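Local atomic coordinates of putative acetamidase/formamidase (Yersinia enterocolitica subsp. palearctica serotype O:3, PDB entry 5UBU), a protein that probably hydrolyses carbon-nitrogen bonds other than peptide bonds in linear amides, and binds sodium ions. Residues B[283-288]-B[298-303]. Residues are numbered along the deposited sequence; the frame is centred on the assembly and turned at random.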
ATOM      1  N   ASP B 283      -8.715 -12.171 -12.044  1.00 31.93           N
ATOM      2  CA  ASP B 283      -9.078 -12.211 -13.459  1.00 32.78           C
ATOM      3  C   ASP B 283      -8.754 -13.582 -14.031  1.00 34.02           C
ATOM      4  O   ASP B 283      -9.524 -14.113 -14.828  1.00 35.71           O
ATOM      5  CB  ASP B 283      -8.332 -11.167 -14.277  1.00 32.38           C
ATOM      6  CG  ASP B 283      -8.810 -11.124 -15.718  1.00 33.57           C
ATOM      7  OD1 ASP B 283      -9.968 -10.717 -15.934  1.00 34.31           O
ATOM      8  OD2 ASP B 283      -8.030 -11.472 -16.636  1.00 33.97           O
ATOM      9  N   LEU B 284      -7.607 -14.136 -13.631  1.00 33.66           N
ATOM     10  CA  LEU B 284      -7.197 -15.456 -14.096  1.00 34.53           C
ATOM     11  C   LEU B 284      -8.233 -16.497 -13.665  1.00 35.70           C
ATOM     12  O   LEU B 284      -8.662 -17.323 -14.471  1.00 37.48           O
ATOM     13  CB  LEU B 284      -5.805 -15.817 -13.564  1.00 34.28           C
ATOM     14  CG  LEU B 284      -5.213 -17.158 -14.005  1.00 35.49           C
ATOM     15  CD1 LEU B 284      -5.180 -17.262 -15.518  1.00 36.63           C
ATOM     16  CD2 LEU B 284      -3.820 -17.313 -13.438  1.00 35.19           C
ATOM     17  N   ILE B 285      -8.652 -16.424 -12.401  1.00 35.04           N
ATOM     18  CA  ILE B 285      -9.664 -17.340 -11.858  1.00 35.91           C
ATOM     19  C   ILE B 285     -10.966 -17.230 -12.651  1.00 36.63           C
ATOM     20  O   ILE B 285     -11.574 -18.245 -12.976  1.00 38.08           O
ATOM     21  CB  ILE B 285      -9.912 -17.094 -10.353  1.00 35.06           C
ATOM     22  CG1 ILE B 285      -8.664 -17.498  -9.562  1.00 34.66           C
ATOM     23  CG2 ILE B 285     -11.092 -17.919  -9.853  1.00 36.20           C
ATOM     24  CD1 ILE B 285      -8.703 -17.119  -8.099  1.00 34.06           C
ATOM     25  N   TYR B 286     -11.391 -16.010 -12.970  1.00 36.04           N
ATOM     26  CA  TYR B 286     -12.621 -15.854 -13.740  1.00 37.22           C
ATOM     27  C   TYR B 286     -12.469 -16.406 -15.169  1.00 38.07           C
ATOM     28  O   TYR B 286     -13.435 -16.918 -15.761  1.00 39.01           O
ATOM     29  CB  TYR B 286     -13.114 -14.409 -13.787  1.00 36.79           C
ATOM     30  CG  TYR B 286     -13.560 -13.806 -12.471  1.00 36.72           C
ATOM     31  CD1 TYR B 286     -14.071 -14.594 -11.428  1.00 37.59           C
ATOM     32  CD2 TYR B 286     -13.638 -12.422 -12.328  1.00 36.32           C
ATOM     33  CE1 TYR B 286     -14.514 -14.011 -10.245  1.00 37.40           C
ATOM     34  CE2 TYR B 286     -14.107 -11.844 -11.157  1.00 36.28           C
ATOM     35  CZ  TYR B 286     -14.548 -12.640 -10.122  1.00 36.84           C
ATOM     36  OH  TYR B 286     -15.005 -12.059  -8.961  1.00 37.29           O
ATOM     37  N   TRP B 287     -11.254 -16.302 -15.699  1.00 37.00           N
ATOM     38  CA  TRP B 287     -10.939 -16.794 -17.031  1.00 37.79           C
ATOM     39  C   TRP B 287     -10.978 -18.321 -17.037  1.00 39.37           C
ATOM     40  O   TRP B 287     -11.556 -18.929 -17.946  1.00 41.20           O
ATOM     41  CB  TRP B 287      -9.581 -16.229 -17.472  1.00 36.76           C
ATOM     42  CG  TRP B 287      -9.154 -16.513 -18.878  1.00 37.75           C
ATOM     43  CD1 TRP B 287      -9.938 -16.938 -19.918  1.00 39.37           C
ATOM     44  CD2 TRP B 287      -7.893 -16.168 -19.454  1.00 37.39           C
ATOM     45  NE1 TRP B 287      -9.205 -16.996 -21.071  1.00 40.10           N
ATOM     46  CE2 TRP B 287      -7.950 -16.513 -20.821  1.00 38.89           C
ATOM     47  CE3 TRP B 287      -6.702 -15.643 -18.936  1.00 36.32           C
ATOM     48  CZ2 TRP B 287      -6.865 -16.355 -21.679  1.00 39.20           C
ATOM     49  CZ3 TRP B 287      -5.620 -15.483 -19.787  1.00 36.73           C
ATOM     50  CH2 TRP B 287      -5.712 -15.834 -21.147  1.00 38.26           C
ATOM     51  N   LEU B 288     -10.405 -18.934 -16.001  1.00 38.78           N
ATOM     52  CA  LEU B 288     -10.394 -20.390 -15.872  1.00 40.14           C
ATOM     53  C   LEU B 288     -11.813 -20.955 -15.724  1.00 41.76           C
ATOM     54  O   LEU B 288     -12.114 -22.022 -16.263  1.00 43.90           O
ATOM     55  CB  LEU B 288      -9.511 -20.821 -14.698  1.00 39.26           C
ATOM     56  CG  LEU B 288      -8.021 -20.498 -14.838  1.00 38.21           C
ATOM     57  CD1 LEU B 288      -7.273 -20.772 -13.548  1.00 37.56           C
ATOM     58  CD2 LEU B 288      -7.396 -21.268 -15.989  1.00 39.45           C
ATOM     59  N   ASP B 298     -12.057 -24.360  -6.640  1.00 38.79           N
ATOM     60  CA  ASP B 298     -11.001 -25.300  -6.992  1.00 39.48           C
ATOM     61  C   ASP B 298      -9.885 -24.528  -7.696  1.00 37.94           C
ATOM     62  O   ASP B 298      -8.712 -24.750  -7.417  1.00 37.73           O
ATOM     63  CB  ASP B 298     -11.513 -26.407  -7.913  1.00 41.66           C
ATOM     64  CG  ASP B 298     -10.435 -27.427  -8.249  1.00 42.67           C
ATOM     65  OD1 ASP B 298      -9.760 -27.932  -7.325  1.00 42.81           O
ATOM     66  OD2 ASP B 298     -10.285 -27.743  -9.440  1.00 43.52           O
ATOM     67  N   ALA B 299     -10.262 -23.625  -8.604  1.00 37.34           N
ATOM     68  CA  ALA B 299      -9.288 -22.813  -9.345  1.00 36.14           C
ATOM     69  C   ALA B 299      -8.454 -21.964  -8.399  1.00 34.75           C
ATOM     70  O   ALA B 299      -7.239 -21.868  -8.556  1.00 34.30           O
ATOM     71  CB  ALA B 299      -9.992 -21.914 -10.347  1.00 35.79           C
ATOM     72  N   TYR B 300      -9.129 -21.349  -7.426  1.00 34.28           N
ATOM     73  CA  TYR B 300      -8.496 -20.501  -6.414  1.00 33.04           C
ATOM     74  C   TYR B 300      -7.474 -21.286  -5.592  1.00 33.95           C
ATOM     75  O   TYR B 300      -6.324 -20.863  -5.443  1.00 33.35           O
ATOM     76  CB  TYR B 300      -9.599 -19.902  -5.532  1.00 32.60           C
ATOM     77  CG  TYR B 300      -9.192 -19.005  -4.378  1.00 31.17           C
ATOM     78  CD1 TYR B 300      -8.340 -17.928  -4.565  1.00 29.64           C
ATOM     79  CD2 TYR B 300      -9.785 -19.151  -3.137  1.00 31.59           C
ATOM     80  CE1 TYR B 300      -8.013 -17.081  -3.513  1.00 28.87           C
ATOM     81  CE2 TYR B 300      -9.475 -18.307  -2.087  1.00 30.84           C
ATOM     82  CZ  TYR B 300      -8.598 -17.265  -2.284  1.00 29.42           C
ATOM     83  OH  TYR B 300      -8.302 -16.434  -1.229  1.00 28.93           O
HETATM   84  N   MSE B 301      -7.883 -22.449  -5.099  1.00 36.00           N
HETATM   85  CA  MSE B 301      -7.005 -23.292  -4.292  1.00 37.15           C
HETATM   86  C   MSE B 301      -5.935 -23.925  -5.133  1.00 37.47           C
HETATM   87  O   MSE B 301      -4.841 -24.156  -4.641  1.00 37.53           O
HETATM   88  CB  MSE B 301      -7.815 -24.347  -3.559  1.00 39.66           C
HETATM   89  CG  MSE B 301      -8.727 -23.693  -2.530  1.00 40.27           C
HETATM   90 SE   MSE B 301      -9.829 -25.055  -1.623  1.00 45.29          SE
HETATM   91  CE  MSE B 301      -8.527 -25.988  -0.488  1.00 45.60           C
ATOM     92  N   LEU B 302      -6.229 -24.209  -6.402  1.00 37.97           N
ATOM     93  CA  LEU B 302      -5.229 -24.816  -7.290  1.00 38.66           C
ATOM     94  C   LEU B 302      -4.120 -23.811  -7.609  1.00 37.30           C
ATOM     95  O   LEU B 302      -2.943 -24.178  -7.637  1.00 37.38           O
ATOM     96  CB  LEU B 302      -5.855 -25.333  -8.600  1.00 39.55           C
ATOM     97  CG  LEU B 302      -4.882 -26.017  -9.567  1.00 40.60           C
ATOM     98  CD1 LEU B 302      -4.319 -27.287  -8.959  1.00 42.24           C
ATOM     99  CD2 LEU B 302      -5.550 -26.331 -10.890  1.00 41.85           C
ATOM    100  N   LEU B 303      -4.500 -22.556  -7.874  1.00 36.16           N
ATOM    101  CA  LEU B 303      -3.527 -21.497  -8.169  1.00 35.10           C
ATOM    102  C   LEU B 303      -2.655 -21.194  -6.970  1.00 35.16           C
ATOM    103  O   LEU B 303      -1.589 -20.608  -7.113  1.00 35.40           O
ATOM    104  CB  LEU B 303      -4.206 -20.216  -8.649  1.00 33.73           C
ATOM    105  CG  LEU B 303      -4.767 -20.275 -10.058  1.00 34.24           C
ATOM    106  CD1 LEU B 303      -5.535 -19.003 -10.368  1.00 33.24           C
ATOM    107  CD2 LEU B 303      -3.647 -20.488 -11.064  1.00 34.63           C
TER
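The ring of Tyr300 is the one flat group that touches across this helix pair: Ile285 CD1 comes to it obliquely, 3.6 Å from Tyr300 CD1. Tyrosine suits a subunit boundary, since its ring packs against apolar neighbours while OH accepts a hydrogen bond from the backbone N-H of Leu129 of the second subunit; Leu138 of the third subunit packs on both Tyr300 and Ile285. Ile285 is branched, and its two arms serve different partners. With CG1 anti to the carbonyl carbon (chi1 -68°), that arm runs past Leu303 in the opposite direction, CG1 lying 3.6 Å from Leu303 CD1, whereas CG2 faces Ala299 CB at 4.2 Å. Alanine's small side chain suits this place, where the backbones come near, Ile285 CA and Ala299 CA being 6.0 Å apart. Leu303 CD1 also meets Leu284 CD2 at 3.9 Å and, tip to tip, Leu288 CD1 at 4.0 Å; leucine's forked end lets this one methyl meet several apolar partners. No hydrogen bond joins the segments, whose short axes approach to 9.6 Å, N-to-C directions at 128°. Consecutive helices 273-291 and 296-306 pack against the nine-stranded mixed sheet, Leu284 on strands 263-270 and 319-326, Leu288 and Leu303 sharing Leu325.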